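Local coordinates for protein 373aa long hypothetical citrate synthase (Sulfolobus tokodaii, PDB 1VGP) that belongs to the citrate synthase family, a largely helical enzyme fold, and forms a dimer of two identical chains, at residues Y73-I78 with S100-E105; V85-Q90 with A129-L134. All blocks are in the same frame, centred on the assembly; numbering follows the deposited sequence.

Contact 1: Y73-I78 with S100-E105; sequences YLPDFI and SLLGIE
Phe-77 lies across Leu-101 and Glu-105, its ring reaching over the flank of helix 91-105. Ring atom CE2 of Phe-77 comes within 3.8 Å of CD2 of Leu-101, and the two side chains cross at about a right angle. Phe-77 CD2 stands 3.6 Å from OE1 of Glu-105, with ring and carboxylate planes 63° apart; both approaches are oblique to the ring. With CG of Phe-77 turned anti to the backbone N (chi1 -165°), the ring lies across helix 91-105 and meets Leu-101 and Glu-105, one turn apart. The Glu-105 chain is bent at chi2 (-53°), which brings its carboxylate back to Phe-77 while CG of Glu-105 packs on Pro-75 CG at 4.1 Å.

Pro-75, the N-cap residue of helix 76-84, meets Leu-102 with the adjoining ring atom: Pro-75 CD is 3.7 Å from CD2 of Leu-102, whose branch stretches out to meet it. Ile-78 sets its CG2 methyl 3.8 Å from CB of Leu-101, and here the backbones come closest, 6.5 Å between the CA atoms of Ile-78 and Leu-101. No hydrogen bond joins the segments; 340 Å² is buried between them, and the closest approaches are apolar apart from Glu-105 OE1 at Phe-77.

The contact therefore joins the start of helix 76-84 to the later part of helix 91-105. Leu-74 packs on helix 113-135, Leu-102 also touches Tyr-200 of helix 199-210, and Phe-77 packs on Phe-81 of the second subunit, placing the pair of helices at the dimer interface.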
ATOM      1  N   TYR A  73      16.439  -0.246  17.493  1.00 47.32           N
ATOM      2  CA  TYR A  73      17.547   0.265  16.712  1.00 46.58           C
ATOM      3  C   TYR A  73      17.286   0.062  15.222  1.00 45.18           C
ATOM      4  O   TYR A  73      16.839  -1.007  14.801  1.00 45.00           O
ATOM      5  CB  TYR A  73      18.837  -0.441  17.137  1.00 49.66           C
ATOM      6  CG  TYR A  73      19.024  -0.481  18.642  1.00 55.64           C
ATOM      7  CD1 TYR A  73      19.499   0.637  19.339  1.00 58.63           C
ATOM      8  CD2 TYR A  73      18.695  -1.624  19.378  1.00 57.46           C
ATOM      9  CE1 TYR A  73      19.644   0.619  20.734  1.00 58.13           C
ATOM     10  CE2 TYR A  73      18.836  -1.653  20.776  1.00 58.91           C
ATOM     11  CZ  TYR A  73      19.309  -0.527  21.445  1.00 59.04           C
ATOM     12  OH  TYR A  73      19.451  -0.549  22.817  1.00 58.75           O
ATOM     13  N   LEU A  74      17.557   1.097  14.432  1.00 42.87           N
ATOM     14  CA  LEU A  74      17.480   1.018  12.977  1.00 40.44           C
ATOM     15  C   LEU A  74      18.810   0.551  12.384  1.00 41.33           C
ATOM     16  O   LEU A  74      19.881   0.923  12.873  1.00 38.60           O
ATOM     17  CB  LEU A  74      17.142   2.393  12.407  1.00 37.48           C
ATOM     18  CG  LEU A  74      16.040   3.185  13.105  1.00 37.44           C
ATOM     19  CD1 LEU A  74      16.074   4.641  12.629  1.00 37.11           C
ATOM     20  CD2 LEU A  74      14.691   2.554  12.810  1.00 33.40           C
ATOM     21  N   PRO A  75      18.764  -0.271  11.318  1.00 43.03           N
ATOM     22  CA  PRO A  75      20.020  -0.653  10.654  1.00 42.68           C
ATOM     23  C   PRO A  75      20.687   0.531   9.966  1.00 44.13           C
ATOM     24  O   PRO A  75      20.044   1.546   9.688  1.00 46.90           O
ATOM     25  CB  PRO A  75      19.591  -1.727   9.658  1.00 41.35           C
ATOM     26  CG  PRO A  75      18.160  -1.463   9.414  1.00 42.15           C
ATOM     27  CD  PRO A  75      17.603  -0.951  10.715  1.00 42.25           C
ATOM     28  N   ASP A  76      21.979   0.399   9.693  1.00 44.31           N
ATOM     29  CA  ASP A  76      22.773   1.532   9.225  1.00 44.93           C
ATOM     30  C   ASP A  76      22.279   2.078   7.892  1.00 43.77           C
ATOM     31  O   ASP A  76      22.332   3.291   7.649  1.00 43.48           O
ATOM     32  CB  ASP A  76      24.240   1.130   9.092  1.00 47.99           C
ATOM     33  CG  ASP A  76      24.737   0.365  10.291  1.00 51.72           C
ATOM     34  OD1 ASP A  76      24.390  -0.832  10.401  1.00 54.48           O
ATOM     35  OD2 ASP A  76      25.460   0.960  11.122  1.00 54.56           O
ATOM     36  N   PHE A  77      21.814   1.181   7.028  1.00 42.50           N
ATOM     37  CA  PHE A  77      21.374   1.582   5.710  1.00 41.72           C
ATOM     38  C   PHE A  77      20.247   2.600   5.824  1.00 41.19           C
ATOM     39  O   PHE A  77      20.303   3.663   5.207  1.00 39.81           O
ATOM     40  CB  PHE A  77      20.912   0.363   4.897  1.00 43.24           C
ATOM     41  CG  PHE A  77      20.770   0.634   3.423  1.00 45.18           C
ATOM     42  CD1 PHE A  77      21.780   1.290   2.723  1.00 46.74           C
ATOM     43  CD2 PHE A  77      19.626   0.245   2.740  1.00 45.69           C
ATOM     44  CE1 PHE A  77      21.649   1.556   1.356  1.00 49.03           C
ATOM     45  CE2 PHE A  77      19.486   0.505   1.377  1.00 48.00           C
ATOM     46  CZ  PHE A  77      20.500   1.164   0.681  1.00 48.66           C
ATOM     47  N   ILE A  78      19.231   2.296   6.628  1.00 40.99           N
ATOM     48  CA  ILE A  78      18.099   3.211   6.734  1.00 43.06           C
ATOM     49  C   ILE A  78      18.466   4.491   7.501  1.00 41.04           C
ATOM     50  O   ILE A  78      17.976   5.582   7.183  1.00 40.89           O
ATOM     51  CB  ILE A  78      16.821   2.514   7.369  1.00 44.94           C
ATOM     52  CG1 ILE A  78      16.834   2.666   8.883  1.00 49.07           C
ATOM     53  CG2 ILE A  78      16.753   1.031   6.988  1.00 42.93           C
ATOM     54  CD1 ILE A  78      15.815   3.675   9.384  1.00 52.68           C
ATOM     55  N   SER A 100       9.695   0.427   4.257  1.00 30.32           N
ATOM     56  CA  SER A 100       9.975  -0.355   3.062  1.00 30.41           C
ATOM     57  C   SER A 100      11.407  -0.886   3.106  1.00 31.08           C
ATOM     58  O   SER A 100      11.655  -2.054   2.810  1.00 28.25           O
ATOM     59  CB  SER A 100       9.783   0.508   1.816  1.00 31.46           C
ATOM     60  OG  SER A 100       9.945  -0.260   0.641  1.00 30.25           O
ATOM     61  N   LEU A 101      12.345  -0.015   3.477  1.00 32.31           N
ATOM     62  CA  LEU A 101      13.747  -0.401   3.600  1.00 31.12           C
ATOM     63  C   LEU A 101      13.916  -1.440   4.700  1.00 32.01           C
ATOM     64  O   LEU A 101      14.663  -2.410   4.550  1.00 33.85           O
ATOM     65  CB  LEU A 101      14.611   0.827   3.902  1.00 29.69           C
ATOM     66  CG  LEU A 101      14.735   1.846   2.771  1.00 29.34           C
ATOM     67  CD1 LEU A 101      15.069   3.218   3.328  1.00 27.22           C
ATOM     68  CD2 LEU A 101      15.804   1.387   1.799  1.00 22.80           C
ATOM     69  N   LEU A 102      13.214  -1.245   5.808  1.00 32.32           N
ATOM     70  CA  LEU A 102      13.270  -2.207   6.895  1.00 32.90           C
ATOM     71  C   LEU A 102      12.931  -3.602   6.383  1.00 33.28           C
ATOM     72  O   LEU A 102      13.540  -4.588   6.802  1.00 34.74           O
ATOM     73  CB  LEU A 102      12.310  -1.796   8.010  1.00 33.18           C
ATOM     74  CG  LEU A 102      12.893  -0.790   9.010  1.00 35.39           C
ATOM     75  CD1 LEU A 102      11.839  -0.380  10.032  1.00 33.27           C
ATOM     76  CD2 LEU A 102      14.088  -1.420   9.710  1.00 32.78           C
ATOM     77  N   GLY A 103      11.968  -3.677   5.468  1.00 32.81           N
ATOM     78  CA  GLY A 103      11.610  -4.952   4.872  1.00 33.72           C
ATOM     79  C   GLY A 103      12.771  -5.615   4.153  1.00 34.26           C
ATOM     80  O   GLY A 103      13.037  -6.803   4.332  1.00 35.24           O
ATOM     81  N   ILE A 104      13.473  -4.838   3.338  1.00 35.51           N
ATOM     82  CA  ILE A 104      14.658  -5.328   2.649  1.00 37.30           C
ATOM     83  C   ILE A 104      15.728  -5.840   3.610  1.00 39.25           C
ATOM     84  O   ILE A 104      16.312  -6.904   3.391  1.00 40.46           O
ATOM     85  CB  ILE A 104      15.268  -4.238   1.758  1.00 34.31           C
ATOM     86  CG1 ILE A 104      14.284  -3.896   0.630  1.00 33.21           C
ATOM     87  CG2 ILE A 104      16.594  -4.719   1.198  1.00 34.37           C
ATOM     88  CD1 ILE A 104      14.738  -2.788  -0.291  1.00 31.34           C
ATOM     89  N   GLU A 105      15.981  -5.092   4.678  1.00 42.01           N
ATOM     90  CA  GLU A 105      17.042  -5.458   5.612  1.00 45.79           C
ATOM     91  C   GLU A 105      16.679  -6.647   6.492  1.00 46.82           C
ATOM     92  O   GLU A 105      17.546  -7.221   7.147  1.00 49.60           O
ATOM     93  CB  GLU A 105      17.415  -4.258   6.481  1.00 45.38           C
ATOM     94  CG  GLU A 105      18.143  -3.164   5.717  1.00 50.54           C
ATOM     95  CD  GLU A 105      19.356  -3.690   4.964  1.00 54.46           C
ATOM     96  OE1 GLU A 105      19.631  -3.201   3.847  1.00 56.47           O
ATOM     97  OE2 GLU A 105      20.035  -4.598   5.491  1.00 57.64           O
TER

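Contact 2: V85-Q90 with A129-L134; sequences VRKDAQ and ANYARL
The ammonium of Lys-87 is gripped by backbone carbonyls while the chain behind it packs on helix 113-135: NZ of Lys-87 donates to Val-85 O at 2.7 Å, and CE of Lys-87 lies 3.8 Å from CB of Leu-134. NZ also bonds to Leu-82 O, and weakly to Arg-83 O, near the end of helix 76-84. Bends at chi2 and chi4 fold the lysine chain back to these oxygens. On the way it runs past Tyr-131 in the opposite direction, CD of Lys-87 standing 4.0 Å from CE1 of Tyr-131. CG1 of Val-85 approaches the same CE1 of Tyr-131 to 3.8 Å, the side chains crossing at about a right angle; both groups come in obliquely to the ring.

The hydroxyl of Tyr-131 donates a hydrogen bond to the backbone O of Arg-86, OH to O 3.2 Å. It meets that oxygen in the carbonyl plane on a lone pair, at a C=O...donor angle of 135°, and the acceptor lies near the plane of the phenol at its edge. CB of Ala-89 lies beside the OH of Tyr-131, and the phenol end sits at the bend of 85-90, the loop that links helix 76-84 to helix 91-105. Tyr-131 reaches it because its CG is anti to the backbone N (chi1 -173°), carrying the ring out from helix 113-135.

Apart from the loop's own Arg-86 to Asp-88 salt bridge, the chemistry is one of backbone carbonyls served by side-chain donors: Tyr-131 ties the loop to helix 113-135, whereas the lysine ammonium, probably stabilised by the helix-end carbonyls, holds the loop to the helix before it.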
ATOM      1  N   VAL A  85      18.912  11.959   3.049  1.00 40.36           N
ATOM      2  CA  VAL A  85      17.721  12.298   2.279  1.00 40.72           C
ATOM      3  C   VAL A  85      17.380  13.797   2.251  1.00 43.33           C
ATOM      4  O   VAL A  85      17.699  14.548   3.178  1.00 42.64           O
ATOM      5  CB  VAL A  85      16.489  11.504   2.806  1.00 39.39           C
ATOM      6  CG1 VAL A  85      16.019  12.072   4.151  1.00 37.32           C
ATOM      7  CG2 VAL A  85      15.373  11.534   1.777  1.00 35.11           C
ATOM      8  N   ARG A  86      16.741  14.222   1.166  1.00 46.22           N
ATOM      9  CA  ARG A  86      16.038  15.498   1.111  1.00 47.79           C
ATOM     10  C   ARG A  86      15.446  15.816   2.481  1.00 48.89           C
ATOM     11  O   ARG A  86      14.743  14.994   3.066  1.00 49.70           O
ATOM     12  CB  ARG A  86      14.926  15.406   0.067  1.00 51.33           C
ATOM     13  CG  ARG A  86      14.207  16.701  -0.211  1.00 57.60           C
ATOM     14  CD  ARG A  86      13.152  16.486  -1.279  1.00 61.17           C
ATOM     15  NE  ARG A  86      12.876  17.700  -2.049  1.00 64.79           N
ATOM     16  CZ  ARG A  86      12.835  17.740  -3.376  1.00 67.52           C
ATOM     17  NH1 ARG A  86      12.530  18.868  -3.996  1.00 70.72           N
ATOM     18  NH2 ARG A  86      13.105  16.649  -4.083  1.00 67.72           N
ATOM     19  N   LYS A  87      15.734  17.003   3.005  1.00 49.55           N
ATOM     20  CA  LYS A  87      15.259  17.353   4.341  1.00 48.32           C
ATOM     21  C   LYS A  87      13.992  18.195   4.314  1.00 46.96           C
ATOM     22  O   LYS A  87      13.503  18.621   5.360  1.00 47.72           O
ATOM     23  CB  LYS A  87      16.352  18.079   5.120  1.00 47.96           C
ATOM     24  CG  LYS A  87      17.521  17.179   5.498  1.00 54.13           C
ATOM     25  CD  LYS A  87      17.123  16.140   6.539  1.00 54.13           C
ATOM     26  CE  LYS A  87      18.263  15.165   6.836  1.00 54.32           C
ATOM     27  NZ  LYS A  87      18.525  14.221   5.720  1.00 51.66           N
ATOM     28  N   ASP A  88      13.449  18.422   3.122  1.00 45.30           N
ATOM     29  CA  ASP A  88      12.122  19.013   3.007  1.00 42.91           C
ATOM     30  C   ASP A  88      11.114  17.949   2.586  1.00 40.92           C
ATOM     31  O   ASP A  88      10.067  18.259   2.018  1.00 38.99           O
ATOM     32  CB  ASP A  88      12.139  20.151   1.994  1.00 44.23           C
ATOM     33  CG  ASP A  88      12.628  19.709   0.634  1.00 47.06           C
ATOM     34  OD1 ASP A  88      11.785  19.439  -0.248  1.00 49.62           O
ATOM     35  OD2 ASP A  88      13.852  19.626   0.431  1.00 52.53           O
ATOM     36  N   ALA A  89      11.446  16.691   2.864  1.00 38.72           N
ATOM     37  CA  ALA A  89      10.549  15.573   2.606  1.00 38.15           C
ATOM     38  C   ALA A  89       9.416  15.538   3.627  1.00 37.83           C
ATOM     39  O   ALA A  89       9.597  15.935   4.777  1.00 39.39           O
ATOM     40  CB  ALA A  89      11.329  14.267   2.656  1.00 36.11           C
ATOM     41  N   GLN A  90       8.249  15.064   3.200  1.00 35.87           N
ATOM     42  CA  GLN A  90       7.144  14.808   4.118  1.00 33.84           C
ATOM     43  C   GLN A  90       7.490  13.673   5.072  1.00 32.28           C
ATOM     44  O   GLN A  90       7.836  12.575   4.640  1.00 33.53           O
ATOM     45  CB  GLN A  90       5.887  14.443   3.331  1.00 35.17           C
ATOM     46  CG  GLN A  90       5.323  15.583   2.497  1.00 41.01           C
ATOM     47  CD  GLN A  90       4.139  15.153   1.646  1.00 44.78           C
ATOM     48  OE1 GLN A  90       3.260  14.426   2.107  1.00 49.83           O
ATOM     49  NE2 GLN A  90       4.111  15.605   0.393  1.00 42.41           N
ATOM     50  N   ALA A 129      11.638  10.260  15.415  1.00 35.71           N
ATOM     51  CA  ALA A 129      12.481  11.170  16.189  1.00 35.94           C
ATOM     52  C   ALA A 129      13.792  11.490  15.456  1.00 36.95           C
ATOM     53  O   ALA A 129      14.225  12.647  15.418  1.00 36.41           O
ATOM     54  CB  ALA A 129      12.780  10.572  17.567  1.00 33.88           C
ATOM     55  N   ASN A 130      14.412  10.464  14.871  1.00 37.18           N
ATOM     56  CA  ASN A 130      15.685  10.624  14.174  1.00 36.42           C
ATOM     57  C   ASN A 130      15.558  11.599  13.016  1.00 36.01           C
ATOM     58  O   ASN A 130      16.444  12.418  12.778  1.00 36.56           O
ATOM     59  CB  ASN A 130      16.175   9.278  13.644  1.00 38.22           C
ATOM     60  CG  ASN A 130      16.931   8.480  14.692  1.00 41.61           C
ATOM     61  OD1 ASN A 130      17.514   7.433  14.392  1.00 43.40           O
ATOM     62  ND2 ASN A 130      16.926   8.971  15.933  1.00 41.15           N
ATOM     63  N   TYR A 131      14.452  11.519  12.292  1.00 36.50           N
ATOM     64  CA  TYR A 131      14.278  12.404  11.155  1.00 37.17           C
ATOM     65  C   TYR A 131      14.070  13.842  11.607  1.00 37.98           C
ATOM     66  O   TYR A 131      14.557  14.775  10.965  1.00 35.13           O
ATOM     67  CB  TYR A 131      13.090  11.969  10.296  1.00 33.41           C
ATOM     68  CG  TYR A 131      12.995  12.772   9.019  1.00 31.42           C
ATOM     69  CD1 TYR A 131      14.078  12.847   8.140  1.00 30.29           C
ATOM     70  CD2 TYR A 131      11.842  13.490   8.706  1.00 29.58           C
ATOM     71  CE1 TYR A 131      14.011  13.621   6.982  1.00 28.40           C
ATOM     72  CE2 TYR A 131      11.762  14.266   7.554  1.00 26.84           C
ATOM     73  CZ  TYR A 131      12.848  14.326   6.699  1.00 27.30           C
ATOM     74  OH  TYR A 131      12.765  15.084   5.550  1.00 28.35           O
ATOM     75  N   ALA A 132      13.343  14.009  12.711  1.00 39.25           N
ATOM     76  CA  ALA A 132      13.034  15.328  13.238  1.00 40.20           C
ATOM     77  C   ALA A 132      14.306  16.073  13.661  1.00 42.20           C
ATOM     78  O   ALA A 132      14.435  17.281  13.424  1.00 43.26           O
ATOM     79  CB  ALA A 132      12.080  15.202  14.420  1.00 38.11           C
ATOM     80  N   ARG A 133      15.242  15.353  14.279  1.00 41.28           N
ATOM     81  CA  ARG A 133      16.526  15.931  14.664  1.00 42.10           C
ATOM     82  C   ARG A 133      17.347  16.272  13.432  1.00 41.15           C
ATOM     83  O   ARG A 133      17.765  17.413  13.240  1.00 35.63           O
ATOM     84  CB  ARG A 133      17.309  14.942  15.527  1.00 46.24           C
ATOM     85  CG  ARG A 133      16.516  14.341  16.677  1.00 50.79           C
ATOM     86  CD  ARG A 133      16.703  15.147  17.946  1.00 52.26           C
ATOM     87  NE  ARG A 133      18.111  15.400  18.218  1.00 55.10           N
ATOM     88  CZ  ARG A 133      18.560  16.050  19.285  1.00 54.92           C
ATOM     89  NH1 ARG A 133      17.717  16.442  20.233  1.00 55.33           N
ATOM     90  NH2 ARG A 133      19.854  16.317  19.399  1.00 55.44           N
ATOM     91  N   LEU A 134      17.581  15.264  12.600  1.00 43.06           N
ATOM     92  CA  LEU A 134      18.317  15.445  11.352  1.00 45.40           C
ATOM     93  C   LEU A 134      17.764  16.614  10.545  1.00 46.65           C
ATOM     94  O   LEU A 134      18.509  17.390   9.961  1.00 47.04           O
ATOM     95  CB  LEU A 134      18.237  14.164  10.523  1.00 45.20           C
ATOM     96  CG  LEU A 134      19.399  13.177  10.615  1.00 47.30           C
ATOM     97  CD1 LEU A 134      20.145  13.346  11.926  1.00 48.43           C
ATOM     98  CD2 LEU A 134      18.854  11.762  10.479  1.00 47.60           C
TER

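Both contacts are partly buried, with centres about 16 Å apart. Ile-78, Leu-101 and Leu-102 are buried in contact 1, Val-85, Ala-89 and Tyr-131 in contact 2; partly exposed Glu-105 and Lys-87 lie at the margins. Contact 1 uses the beginning of helix 76-84, whereas the loop of contact 2 follows its end and leads into helix 91-105, whose later part returns to contact 1. They also touch directly, Leu-74 CD1 lying 3.6 Å from Asn-130 OD1. In contact 1 a helix start and its N-cap proline pack on another helix without a hydrogen bond; in contact 2 the loop offers one carbonyl, Arg-86 O, to the tyrosine hydroxyl. Glu-105 and Arg-86 of different subunits form a long, weak ion pair.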